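Local structure of sugar ABC transporter, sugar-binding protein (Streptococcus pneumoniae, 2HEU) at residues D222-N227 and N378-G383; E147-F152 and I218-I223; F167-A172 and G228-N233. The protein probably captures a sugar outside the cell and hands it to the membrane components of an ABC import system, as extracellular solute-binding proteins do. One frame throughout, in Å; residues are numbered along the deposited sequence.

Interaction 1: D222-N227 and N378-G383; sequences DILRIN and NYVLTG
The C-terminal turn of helix 370-382 is met by Arg225 and Asp222, which come from segment 222-227, where helix 212-222 gives way to a loop. Arg225 NE donates to Val380 O over 2.9 Å. The bond is nearly straight (165° at the hydrogen) and the acceptor lies close to the guanidinium plane, yet the donor stands 47° above the carbonyl plane of Val380, so no lone pair is addressed squarely. The Arg225 chain, bent at its second and third torsions, brings one face of the guanidinium over the helix terminus, with CZ 3.6 Å from Gly383 CA. Gly383, the first residue to leave the helix, has positive phi, which favours glycine. Arg225 is modelled in two conformers, and the bond to Val380 O is that of one of them. Its positive charge at a helix C terminus should be electrostatically favourable.

Tyr379 OH donates to Asp222 OD1 over 2.6 Å, reaching the carboxylate on its syn side. With CG anti to the backbone N (chi1 -179°), the Tyr379 ring extends from its helix toward Asp222, and Arg225 CD lies 3.8 Å from its CE2. Lys385 touches both Asp222 and Tyr379. On the apolar side, Leu224 CD1 meets Val380 CG2 at 4.2 Å, while Val380 CG1 rests 3.9 Å from Leu224 O. Within the helix, Thr382 OG1 donates to Asn378 O, over the face of that carbonyl opposite the one used by Thr382 N. Arginine bonded to a last-turn carbonyl, with a positive-phi glycine at C', is a form of helix C-terminal capping.

Interaction 2: E147-F152 and I218-I223; sequences ETWDEF and IKVMDI
Lys219 NZ forms a salt bridge with Asp150 OD1 over 2.8 Å, approaching nearly in line with the C-O bond, and makes a second salt bridge to Glu153 one turn further along helix 149-161. The lysine is extended until its last torsion (66°), which turns the ammonium group aside to the carboxylates. Its aliphatic part passes beside Trp149, with CE 3.9 Å from Trp149 CE3. The indole N-H is used too: Trp149 NE1 is hydrogen-bonded to Thr187 OG1 of helix 178-189.

This is the start of helix 149-161 lying against the last turns of helix 212-222, both in one lobe of the solute-binding fold. Thr148 is the N-cap, its OG1 accepting from Glu151 N at 2.9 Å.

Below the salt bridge, two CH-pi contacts lie in the buried part of the interface. Val220 CG2 sits 3.5 Å from the centroid of the five-membered ring of Trp149, only 13° off the ring normal. One turn on, Ile223 places CG2 over the centre of the Phe152 ring, 4.1 Å from the centroid. The other branch of Ile223 lies toward the root of the same ring, CD1 approaching Phe152 CD2 to 3.7 Å.

Interaction 3: F167-A172 and G228-N233; sequences FGIAGA and GSKQKN
Phe167 and Ser229 join two loops through Phe167 N, which donates to Ser229 O over 2.8 Å. The chains run in roughly the same sense but diverge, Phe167 CA and Lys230 CA lying 4.9 Å apart. A weak return bond from Gln231 N to Phe167 O and a CH...O contact from Lys230 CA to that same oxygen complete the backbone approach.

Further along, the side chain of Gln231 takes over. With CG held between the backbone N and the carbonyl carbon (chi1 81°) and a second bend following, the terminal amide turns to Ile169 and grips it twice. Gln231 OE1 accepts from Ile169 N over 2.9 Å, with 166° at the hydrogen, and Gln231 NE2 donates to Ile169 O over 3.0 Å from above the carbonyl plane. The pair of bonds fixes the amide's rotation and tells its oxygen from its nitrogen.

Ile169 CG1 packs against the aliphatic part of Lys230, 3.7 Å from CD. The lysine then bends away, NZ bonding to Leu224 O and making a cation-pi contact with Trp234. Phe167 CD2 lies 3.5 Å from Ser229 O, while Ser229 OG turns to Ile226 O. Gly168 is backbone hydrogen-bonded to Met253, at the start of strand 253-257. The contact is marked by a glutamine amide bonded to both N and O of one residue, as a neighbouring peptide group would be, joining two loops beside strand 253-257.

In the fold
From the N terminus, 147-152 comes first and meets 218-223 after 65 residues, about half of them helical, which interaction 2 closes into a loop. Segment 167-172 leaves from inside that loop and meets 228-233 beyond its end; interactions 2 and 3 therefore cross. Interaction 1 starts at 222-227, where interaction 2 ends, sharing Asp222 and Ile223 with it, and reaches forward to 378-383 across 150 residues, crossing interaction 3. The three adjoin: Phe152 touches Phe167, Phe167 touches Leu224, and Met221 touches Tyr379 and Val380. Residues 218-233 thus pack against helix 149-161, the loop beside strand 253-257, and the end of helix 370-382.

Interaction 1: D222-N227 and N378-G383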
ATOM      1  N   ASP A 222      16.905 -14.564  -1.057  1.00  7.69           N
ATOM      2  CA  ASP A 222      17.827 -15.175  -1.967  1.00  7.90           C
ATOM      3  C   ASP A 222      17.238 -15.533  -3.299  1.00  8.05           C
ATOM      4  O   ASP A 222      17.970 -15.745  -4.262  1.00  8.42           O
ATOM      5  CB  ASP A 222      18.528 -16.405  -1.330  1.00  8.25           C
ATOM      6  CG  ASP A 222      19.668 -16.039  -0.449  1.00  9.28           C
ATOM      7  OD1 ASP A 222      20.185 -14.908  -0.513  1.00 10.50           O
ATOM      8  OD2 ASP A 222      20.135 -16.928   0.322  1.00 10.62           O
ATOM      9  N   ILE A 223      15.901 -15.562  -3.420  1.00  8.08           N
ATOM     10  CA  ILE A 223      15.290 -15.727  -4.748  1.00  8.32           C
ATOM     11  C   ILE A 223      15.755 -14.631  -5.689  1.00  8.05           C
ATOM     12  O   ILE A 223      15.944 -14.831  -6.876  1.00  8.85           O
ATOM     13  CB  ILE A 223      13.751 -15.776  -4.603  1.00  8.21           C
ATOM     14  CG1 ILE A 223      13.336 -17.003  -3.794  1.00  9.35           C
ATOM     15  CG2 ILE A 223      13.056 -15.756  -5.957  1.00  9.12           C
ATOM     16  CD1 ILE A 223      11.870 -17.048  -3.360  1.00  9.82           C
ATOM     17  N   LEU A 224      15.927 -13.415  -5.126  1.00  7.61           N
ATOM     18  CA  LEU A 224      16.392 -12.251  -5.896  1.00  8.04           C
ATOM     19  C   LEU A 224      17.853 -12.231  -6.187  1.00  8.33           C
ATOM     20  O   LEU A 224      18.352 -11.330  -6.878  1.00  9.06           O
ATOM     21  CB  LEU A 224      15.962 -10.952  -5.191  1.00  8.26           C
ATOM     22  CG  LEU A 224      14.496 -10.807  -4.867  1.00  8.20           C
ATOM     23  CD1 LEU A 224      14.263  -9.425  -4.240  1.00  9.11           C
ATOM     24  CD2 LEU A 224      13.594 -11.045  -6.085  1.00 10.37           C
ATOM     25  N   ARG A 225      18.596 -13.218  -5.657  1.00  8.19           N
ATOM     26  CA  ARG A 225      20.053 -13.347  -5.764  0.50  8.84           C
ATOM     27  C   ARG A 225      20.447 -14.528  -6.634  1.00  8.49           C
ATOM     28  O   ARG A 225      21.636 -14.777  -6.820  1.00  9.99           O
ATOM     29  CB  ARG A 225      20.701 -13.451  -4.366  0.50  8.42           C
ATOM     30  CG  ARG A 225      20.396 -12.256  -3.476  0.50  9.70           C
ATOM     31  CD  ARG A 225      21.584 -11.872  -2.569  0.50 10.59           C
ATOM     32  NE  ARG A 225      22.753 -11.273  -3.220  0.50 10.57           N
ATOM     33  CZ  ARG A 225      23.904 -11.849  -3.561  0.50 10.14           C
ATOM     34  NH1 ARG A 225      24.162 -13.085  -3.182  0.50  9.58           N
ATOM     35  NH2 ARG A 225      24.813 -11.143  -4.192  0.50 12.78           N
ATOM     36  N   ILE A 226      19.480 -15.295  -7.159  1.00  8.70           N
ATOM     37  CA  ILE A 226      19.814 -16.429  -8.046  1.00  8.57           C
ATOM     38  C   ILE A 226      20.685 -15.871  -9.187  1.00  8.70           C
ATOM     39  O   ILE A 226      20.404 -14.807  -9.750  1.00  9.00           O
ATOM     40  CB  ILE A 226      18.547 -17.120  -8.485  1.00  9.13           C
ATOM     41  CG1 ILE A 226      17.924 -17.849  -7.269  1.00  9.58           C
ATOM     42  CG2 ILE A 226      18.744 -18.012  -9.692  1.00 10.49           C
ATOM     43  CD1 ILE A 226      16.486 -18.348  -7.503  1.00  9.82           C
ATOM     44  N   ASN A 227      21.689 -16.632  -9.572  1.00  9.63           N
ATOM     45  CA  ASN A 227      22.578 -16.141 -10.649  0.50 10.54           C
ATOM     46  C   ASN A 227      21.774 -15.959 -11.955  1.00 10.01           C
ATOM     47  O   ASN A 227      21.071 -16.843 -12.386  1.00 11.61           O
ATOM     48  CB  ASN A 227      23.704 -17.159 -10.858  0.50 13.13           C
ATOM     49  CG  ASN A 227      24.746 -16.688 -11.856  0.50 14.03           C
ATOM     50  OD1 ASN A 227      24.545 -16.777 -13.084  0.50 17.64           O
ATOM     51  ND2 ASN A 227      25.863 -16.185 -11.408  0.50 15.48           N
ATOM     52  N   ASN A 378      20.550  -3.614   0.032  1.00  8.37           N
ATOM     53  CA  ASN A 378      22.000  -3.885   0.207  1.00  8.72           C
ATOM     54  C   ASN A 378      22.241  -5.358   0.305  1.00  8.23           C
ATOM     55  O   ASN A 378      23.304  -5.821  -0.127  1.00  9.48           O
ATOM     56  CB  ASN A 378      22.530  -3.180   1.459  1.00  9.77           C
ATOM     57  CG  ASN A 378      22.745  -1.715   1.277  1.00 12.05           C
ATOM     58  OD1 ASN A 378      22.506  -1.179   0.201  1.00 16.57           O
ATOM     59  ND2 ASN A 378      23.079  -0.973   2.324  1.00 13.82           N
ATOM     60  N   TYR A 379      21.318  -6.143   0.836  1.00  8.04           N
ATOM     61  CA  TYR A 379      21.466  -7.592   0.811  1.00  7.98           C
ATOM     62  C   TYR A 379      21.393  -8.126  -0.608  1.00  8.06           C
ATOM     63  O   TYR A 379      22.179  -8.989  -1.011  1.00  8.56           O
ATOM     64  CB  TYR A 379      20.431  -8.292   1.726  1.00  8.46           C
ATOM     65  CG  TYR A 379      20.630  -9.787   1.709  1.00  8.05           C
ATOM     66  CD1 TYR A 379      21.710 -10.347   2.382  1.00  8.60           C
ATOM     67  CD2 TYR A 379      19.828 -10.615   0.989  1.00  8.35           C
ATOM     68  CE1 TYR A 379      21.996 -11.694   2.297  1.00  8.82           C
ATOM     69  CE2 TYR A 379      20.054 -11.981   0.895  1.00  8.91           C
ATOM     70  CZ  TYR A 379      21.181 -12.520   1.553  1.00  8.70           C
ATOM     71  OH  TYR A 379      21.494 -13.833   1.459  1.00  9.51           O
ATOM     72  N   VAL A 380      20.441  -7.653  -1.404  1.00  8.29           N
ATOM     73  CA  VAL A 380      20.394  -8.086  -2.821  1.00  8.41           C
ATOM     74  C   VAL A 380      21.739  -7.758  -3.492  1.00  8.70           C
ATOM     75  O   VAL A 380      22.248  -8.588  -4.244  1.00  9.98           O
ATOM     76  CB  VAL A 380      19.197  -7.506  -3.527  1.00  8.60           C
ATOM     77  CG1 VAL A 380      19.174  -7.973  -5.008  1.00 10.39           C
ATOM     78  CG2 VAL A 380      17.903  -7.890  -2.835  1.00  9.56           C
ATOM     79  N   LEU A 381      22.269  -6.570  -3.228  0.70  8.79           N
ATOM     80  CA  LEU A 381      23.529  -6.129  -3.823  0.70 10.19           C
ATOM     81  C   LEU A 381      24.686  -7.074  -3.358  0.70 10.26           C
ATOM     82  O   LEU A 381      25.516  -7.524  -4.142  0.70 12.30           O
ATOM     83  CB  LEU A 381      23.769  -4.672  -3.452  0.70 11.13           C
ATOM     84  CG  LEU A 381      22.876  -3.653  -4.274  0.70 11.90           C
ATOM     85  CD1 LEU A 381      22.793  -2.280  -3.593  0.70 12.83           C
ATOM     86  CD2 LEU A 381      23.372  -3.452  -5.730  0.70 14.15           C
ATOM     87  N   THR A 382      24.787  -7.363  -2.104  1.00 10.94           N
ATOM     88  CA  THR A 382      26.036  -7.939  -1.488  1.00 11.92           C
ATOM     89  C   THR A 382      25.960  -9.381  -1.057  1.00 13.05           C
ATOM     90  O   THR A 382      26.986 -10.029  -0.966  1.00 14.11           O
ATOM     91  CB  THR A 382      26.468  -7.151  -0.266  1.00 13.45           C
ATOM     92  OG1 THR A 382      25.555  -7.384   0.837  1.00 12.39           O
ATOM     93  CG2 THR A 382      26.667  -5.669  -0.514  1.00 15.07           C
ATOM     94  N   GLY A 383      24.761  -9.851  -0.700  1.00 11.59           N
ATOM     95  CA  GLY A 383      24.638 -11.152  -0.150  1.00 11.33           C
ATOM     96  C   GLY A 383      25.205 -11.314   1.271  1.00 10.24           C
ATOM     97  O   GLY A 383      25.390 -12.465   1.702  1.00 10.95           O
TER

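Interaction 2: E147-F152 and I218-I223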
ATOM      1  N   GLU A 147       3.402 -21.125  -6.164  1.00 14.72           N
ATOM      2  CA  GLU A 147       2.504 -21.167  -4.923  1.00 16.05           C
ATOM      3  C   GLU A 147       3.159 -21.546  -3.727  1.00 13.28           C
ATOM      4  O   GLU A 147       2.537 -21.635  -2.702  1.00 15.46           O
ATOM      5  CB  GLU A 147       1.384 -22.059  -4.808  1.00 19.74           C
ATOM      6  CG  GLU A 147       1.527 -22.838  -5.716  1.00 17.11           C
ATOM      7  CD  GLU A 147       0.431 -22.595  -6.572  1.00 23.17           C
ATOM      8  OE1 GLU A 147      -0.447 -23.557  -6.602  1.00 26.77           O
ATOM      9  OE2 GLU A 147       0.013 -21.429  -6.617  1.00 33.97           O
ATOM     10  N   THR A 148       4.487 -21.653  -3.735  1.00 12.09           N
ATOM     11  CA  THR A 148       5.302 -21.840  -2.559  1.00 11.19           C
ATOM     12  C   THR A 148       6.683 -21.121  -2.798  1.00  9.55           C
ATOM     13  O   THR A 148       7.068 -20.880  -3.913  1.00 10.23           O
ATOM     14  CB  THR A 148       5.630 -23.305  -2.256  1.00 10.84           C
ATOM     15  OG1 THR A 148       6.399 -23.827  -3.296  1.00 11.21           O
ATOM     16  CG2 THR A 148       4.366 -24.160  -2.075  1.00 13.44           C
ATOM     17  N   TRP A 149       7.393 -20.884  -1.715  1.00  9.87           N
ATOM     18  CA  TRP A 149       8.752 -20.383  -1.795  1.00  9.58           C
ATOM     19  C   TRP A 149       9.545 -21.275  -2.748  1.00  9.33           C
ATOM     20  O   TRP A 149      10.315 -20.756  -3.604  1.00  9.59           O
ATOM     21  CB  TRP A 149       9.457 -20.350  -0.485  1.00  9.86           C
ATOM     22  CG  TRP A 149       8.887 -19.455   0.590  1.00  9.59           C
ATOM     23  CD1 TRP A 149       8.097 -18.330   0.457  1.00  9.64           C
ATOM     24  CD2 TRP A 149       9.078 -19.625   1.987  1.00 10.39           C
ATOM     25  NE1 TRP A 149       7.834 -17.786   1.677  1.00  9.60           N
ATOM     26  CE2 TRP A 149       8.459 -18.542   2.643  1.00  9.66           C
ATOM     27  CE3 TRP A 149       9.812 -20.540   2.783  1.00 11.06           C
ATOM     28  CZ2 TRP A 149       8.464 -18.391   4.015  1.00 10.83           C
ATOM     29  CZ3 TRP A 149       9.835 -20.390   4.183  1.00 12.28           C
ATOM     30  CH2 TRP A 149       9.189 -19.327   4.755  1.00 11.61           C
ATOM     31  N   ASP A 150       9.450 -22.596  -2.578  1.00  9.60           N
ATOM     32  CA  ASP A 150      10.301 -23.477  -3.387  1.00  9.83           C
ATOM     33  C   ASP A 150       9.889 -23.378  -4.844  1.00  9.81           C
ATOM     34  O   ASP A 150      10.773 -23.445  -5.724  1.00 10.08           O
ATOM     35  CB  ASP A 150      10.147 -24.909  -2.844  1.00 10.51           C
ATOM     36  CG  ASP A 150      10.917 -25.166  -1.582  1.00 11.93           C
ATOM     37  OD1 ASP A 150      11.534 -24.296  -1.016  1.00 13.04           O
ATOM     38  OD2 ASP A 150      10.819 -26.349  -1.166  1.00 16.08           O
ATOM     39  N   GLU A 151       8.619 -23.276  -5.146  1.00 10.22           N
ATOM     40  CA  GLU A 151       8.221 -23.118  -6.554  1.00  9.65           C
ATOM     41  C   GLU A 151       8.707 -21.798  -7.094  1.00  9.97           C
ATOM     42  O   GLU A 151       9.043 -21.689  -8.287  1.00 10.08           O
ATOM     43  CB  GLU A 151       6.743 -23.184  -6.753  1.00 10.75           C
ATOM     44  CG  GLU A 151       6.122 -24.564  -6.589  1.00 12.21           C
ATOM     45  CD  GLU A 151       4.712 -24.650  -6.984  1.00 15.80           C
ATOM     46  OE1 GLU A 151       4.048 -23.691  -7.234  1.00 20.97           O
ATOM     47  OE2 GLU A 151       4.153 -25.793  -7.113  1.00 19.26           O
ATOM     48  N   PHE A 152       8.801 -20.756  -6.292  1.00  9.35           N
ATOM     49  CA  PHE A 152       9.281 -19.430  -6.790  1.00  9.57           C
ATOM     50  C   PHE A 152      10.774 -19.519  -7.150  1.00  8.90           C
ATOM     51  O   PHE A 152      11.187 -19.045  -8.191  1.00  9.34           O
ATOM     52  CB  PHE A 152       8.949 -18.410  -5.715  1.00  9.35           C
ATOM     53  CG  PHE A 152       9.021 -16.937  -6.189  1.00  9.12           C
ATOM     54  CD1 PHE A 152       9.222 -16.525  -7.476  1.00  9.18           C
ATOM     55  CD2 PHE A 152       8.839 -15.986  -5.187  1.00  9.83           C
ATOM     56  CE1 PHE A 152       9.211 -15.160  -7.782  1.00  9.69           C
ATOM     57  CE2 PHE A 152       8.833 -14.641  -5.503  1.00 10.46           C
ATOM     58  CZ  PHE A 152       9.015 -14.233  -6.810  1.00 10.33           C
ATOM     59  N   ILE A 218      16.007 -15.014   4.709  1.00  8.27           N
ATOM     60  CA  ILE A 218      17.117 -15.051   3.804  1.00  8.24           C
ATOM     61  C   ILE A 218      16.815 -15.916   2.612  1.00  8.04           C
ATOM     62  O   ILE A 218      17.160 -15.578   1.486  1.00  8.62           O
ATOM     63  CB  ILE A 218      18.367 -15.479   4.590  1.00  8.98           C
ATOM     64  CG1 ILE A 218      18.802 -14.335   5.519  1.00  9.38           C
ATOM     65  CG2 ILE A 218      19.481 -15.910   3.630  1.00 10.11           C
ATOM     66  CD1 ILE A 218      19.806 -14.725   6.582  1.00  9.66           C
ATOM     67  N   LYS A 219      16.151 -17.065   2.814  1.00  8.43           N
ATOM     68  CA  LYS A 219      15.738 -17.916   1.714  1.00  8.12           C
ATOM     69  C   LYS A 219      14.874 -17.125   0.724  1.00  7.99           C
ATOM     70  O   LYS A 219      15.098 -17.162  -0.503  1.00  8.99           O
ATOM     71  CB  LYS A 219      14.979 -19.122   2.230  1.00  8.64           C
ATOM     72  CG  LYS A 219      14.397 -20.034   1.193  1.00  9.44           C
ATOM     73  CD  LYS A 219      13.582 -21.144   1.814  1.00 10.94           C
ATOM     74  CE  LYS A 219      12.825 -22.037   0.874  1.00 11.58           C
ATOM     75  NZ  LYS A 219      13.689 -22.836   0.025  1.00 11.48           N
ATOM     76  N   VAL A 220      13.898 -16.403   1.215  1.00  8.09           N
ATOM     77  CA  VAL A 220      12.999 -15.630   0.325  1.00  7.96           C
ATOM     78  C   VAL A 220      13.792 -14.510  -0.376  1.00  7.64           C
ATOM     79  O   VAL A 220      13.663 -14.285  -1.590  1.00  7.75           O
ATOM     80  CB  VAL A 220      11.784 -15.139   1.065  1.00  8.39           C
ATOM     81  CG1 VAL A 220      10.892 -14.314   0.124  1.00  9.56           C
ATOM     82  CG2 VAL A 220      10.985 -16.294   1.641  1.00  9.71           C
ATOM     83  N   MET A 221      14.631 -13.779   0.369  1.00  7.58           N
ATOM     84  CA  MET A 221      15.473 -12.756  -0.242  1.00  7.26           C
ATOM     85  C   MET A 221      16.403 -13.343  -1.279  1.00  7.48           C
ATOM     86  O   MET A 221      16.687 -12.683  -2.313  1.00  8.11           O
ATOM     87  CB  MET A 221      16.272 -11.999   0.820  1.00  7.55           C
ATOM     88  CG  MET A 221      15.465 -11.052   1.673  1.00  7.97           C
ATOM     89  SD  MET A 221      14.509  -9.822   0.771  1.00  8.46           S
ATOM     90  CE  MET A 221      15.774  -9.122  -0.308  1.00 10.13           C
ATOM     91  N   ASP A 222      16.905 -14.564  -1.057  1.00  7.69           N
ATOM     92  CA  ASP A 222      17.827 -15.175  -1.967  1.00  7.90           C
ATOM     93  C   ASP A 222      17.238 -15.533  -3.299  1.00  8.05           C
ATOM     94  O   ASP A 222      17.970 -15.745  -4.262  1.00  8.42           O
ATOM     95  CB  ASP A 222      18.528 -16.405  -1.330  1.00  8.25           C
ATOM     96  CG  ASP A 222      19.668 -16.039  -0.449  1.00  9.28           C
ATOM     97  OD1 ASP A 222      20.185 -14.908  -0.513  1.00 10.50           O
ATOM     98  OD2 ASP A 222      20.135 -16.928   0.322  1.00 10.62           O
ATOM     99  N   ILE A 223      15.901 -15.562  -3.420  1.00  8.08           N
ATOM    100  CA  ILE A 223      15.290 -15.727  -4.748  1.00  8.32           C
ATOM    101  C   ILE A 223      15.755 -14.631  -5.689  1.00  8.05           C
ATOM    102  O   ILE A 223      15.944 -14.831  -6.876  1.00  8.85           O
ATOM    103  CB  ILE A 223      13.751 -15.776  -4.603  1.00  8.21           C
ATOM    104  CG1 ILE A 223      13.336 -17.003  -3.794  1.00  9.35           C
ATOM    105  CG2 ILE A 223      13.056 -15.756  -5.957  1.00  9.12           C
ATOM    106  CD1 ILE A 223      11.870 -17.048  -3.360  1.00  9.82           C
TER

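Interaction 3: F167-A172 and G228-N233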
ATOM      1  N   PHE A 167      13.787 -11.016 -13.410  1.00  8.08           N
ATOM      2  CA  PHE A 167      13.366  -9.821 -12.741  1.00  8.31           C
ATOM      3  C   PHE A 167      13.992  -8.564 -13.262  1.00  8.07           C
ATOM      4  O   PHE A 167      15.168  -8.509 -13.572  1.00  8.57           O
ATOM      5  CB  PHE A 167      13.775  -9.830 -11.210  1.00  8.42           C
ATOM      6  CG  PHE A 167      13.145 -10.975 -10.420  1.00  8.08           C
ATOM      7  CD1 PHE A 167      11.784 -11.032 -10.163  1.00  8.50           C
ATOM      8  CD2 PHE A 167      13.986 -11.939  -9.889  1.00  8.30           C
ATOM      9  CE1 PHE A 167      11.262 -12.038  -9.376  1.00  9.10           C
ATOM     10  CE2 PHE A 167      13.420 -12.965  -9.087  1.00  8.43           C
ATOM     11  CZ  PHE A 167      12.100 -13.000  -8.842  1.00  9.06           C
ATOM     12  N   GLY A 168      13.194  -7.486 -13.224  1.00  8.05           N
ATOM     13  CA  GLY A 168      13.724  -6.117 -13.181  1.00  7.79           C
ATOM     14  C   GLY A 168      13.769  -5.643 -11.738  1.00  7.59           C
ATOM     15  O   GLY A 168      12.750  -5.559 -11.087  1.00  8.81           O
ATOM     16  N   ILE A 169      14.952  -5.353 -11.242  1.00  7.81           N
ATOM     17  CA  ILE A 169      15.174  -4.868  -9.881  1.00  7.56           C
ATOM     18  C   ILE A 169      15.833  -3.478  -9.993  1.00  7.83           C
ATOM     19  O   ILE A 169      16.819  -3.292 -10.709  1.00  8.40           O
ATOM     20  CB  ILE A 169      16.044  -5.802  -9.028  1.00  7.94           C
ATOM     21  CG1 ILE A 169      15.386  -7.187  -8.921  1.00  8.55           C
ATOM     22  CG2 ILE A 169      16.311  -5.237  -7.673  1.00  8.75           C
ATOM     23  CD1 ILE A 169      14.055  -7.253  -8.202  1.00  9.33           C
ATOM     24  N   ALA A 170      15.249  -2.547  -9.280  1.00  7.91           N
ATOM     25  CA  ALA A 170      15.704  -1.152  -9.308  1.00  8.25           C
ATOM     26  C   ALA A 170      16.765  -0.972  -8.174  1.00  8.12           C
ATOM     27  O   ALA A 170      16.428  -0.489  -7.102  1.00  8.46           O
ATOM     28  CB  ALA A 170      14.535  -0.180  -9.112  1.00  9.30           C
ATOM     29  N   GLY A 171      18.010  -1.342  -8.456  1.00  8.39           N
ATOM     30  CA  GLY A 171      19.036  -1.275  -7.450  1.00  8.72           C
ATOM     31  C   GLY A 171      19.257   0.095  -6.810  1.00  9.43           C
ATOM     32  O   GLY A 171      19.721   0.152  -5.661  1.00 11.14           O
ATOM     33  N   ALA A 172      18.956   1.150  -7.558  1.00  9.70           N
ATOM     34  CA  ALA A 172      19.114   2.510  -7.032  1.00 11.50           C
ATOM     35  C   ALA A 172      17.903   2.960  -6.196  1.00 12.00           C
ATOM     36  O   ALA A 172      18.023   3.994  -5.530  1.00 15.79           O
ATOM     37  CB  ALA A 172      19.335   3.496  -8.162  1.00 13.45           C
ATOM     38  N   GLY A 228      21.931 -14.782 -12.537  1.00 10.23           N
ATOM     39  CA  GLY A 228      21.272 -14.429 -13.760  1.00 11.20           C
ATOM     40  C   GLY A 228      19.814 -13.976 -13.585  1.00  9.75           C
ATOM     41  O   GLY A 228      19.108 -13.797 -14.553  1.00 10.85           O
ATOM     42  N   SER A 229      19.378 -13.769 -12.344  1.00  9.21           N
ATOM     43  CA  SER A 229      17.992 -13.432 -12.078  1.00  9.01           C
ATOM     44  C   SER A 229      17.595 -11.991 -12.395  1.00  8.55           C
ATOM     45  O   SER A 229      16.386 -11.740 -12.493  1.00  9.35           O
ATOM     46  CB  SER A 229      17.645 -13.742 -10.674  1.00  9.76           C
ATOM     47  OG  SER A 229      18.402 -13.013  -9.727  1.00  9.68           O
ATOM     48  N   LYS A 230      18.563 -11.075 -12.532  1.00  8.59           N
ATOM     49  CA  LYS A 230      18.274  -9.663 -12.690  1.00  8.93           C
ATOM     50  C   LYS A 230      18.839  -9.116 -13.972  1.00  8.61           C
ATOM     51  O   LYS A 230      19.692  -9.736 -14.624  1.00  9.39           O
ATOM     52  CB  LYS A 230      18.807  -8.872 -11.496  1.00  8.92           C
ATOM     53  CG  LYS A 230      18.165  -9.324 -10.173  1.00  8.96           C
ATOM     54  CD  LYS A 230      18.784  -8.706  -8.963  1.00  9.57           C
ATOM     55  CE  LYS A 230      20.243  -9.137  -8.689  1.00 10.91           C
ATOM     56  NZ  LYS A 230      20.348 -10.634  -8.647  1.00 11.54           N
ATOM     57  N   GLN A 231      18.331  -7.984 -14.389  1.00  8.81           N
ATOM     58  CA  GLN A 231      18.746  -7.389 -15.650  1.00  8.79           C
ATOM     59  C   GLN A 231      20.142  -6.786 -15.574  1.00  9.09           C
ATOM     60  O   GLN A 231      20.682  -6.447 -14.528  1.00  9.62           O
ATOM     61  CB  GLN A 231      17.715  -6.333 -16.114  1.00  9.00           C
ATOM     62  CG  GLN A 231      17.805  -4.950 -15.486  1.00  9.67           C
ATOM     63  CD  GLN A 231      17.253  -4.792 -14.071  1.00  8.68           C
ATOM     64  OE1 GLN A 231      16.972  -5.768 -13.342  1.00  8.51           O
ATOM     65  NE2 GLN A 231      17.075  -3.530 -13.641  1.00  9.15           N
ATOM     66  N   LYS A 232      20.742  -6.629 -16.748  1.00 10.89           N
ATOM     67  CA  LYS A 232      22.004  -5.989 -16.839  1.00 11.81           C
ATOM     68  C   LYS A 232      21.950  -4.584 -16.294  1.00  9.70           C
ATOM     69  O   LYS A 232      21.022  -3.850 -16.507  1.00  9.93           O
ATOM     70  CB  LYS A 232      22.413  -5.901 -18.362  1.00 15.90           C
ATOM     71  CG  LYS A 232      23.529  -5.115 -18.777  1.00 17.96           C
ATOM     72  CD  LYS A 232      23.861  -5.292 -20.276  1.00 22.17           C
ATOM     73  CE  LYS A 232      23.119  -4.467 -21.230  1.00 21.78           C
ATOM     74  NZ  LYS A 232      23.782  -4.624 -22.581  1.00 30.42           N
ATOM     75  N   ASN A 233      22.988  -4.219 -15.544  1.00  9.88           N
ATOM     76  CA  ASN A 233      23.088  -2.893 -14.942  1.00  9.39           C
ATOM     77  C   ASN A 233      21.952  -2.586 -13.987  1.00  8.37           C
ATOM     78  O   ASN A 233      21.617  -1.425 -13.744  1.00  9.96           O
ATOM     79  CB  ASN A 233      23.307  -1.799 -15.969  1.00 10.45           C
ATOM     80  CG  ASN A 233      24.560  -2.025 -16.781  1.00 10.87           C
ATOM     81  OD1 ASN A 233      24.506  -1.726 -18.025  1.00 14.21           O
ATOM     82  ND2 ASN A 233      25.599  -2.441 -16.196  1.00 13.49           N
TER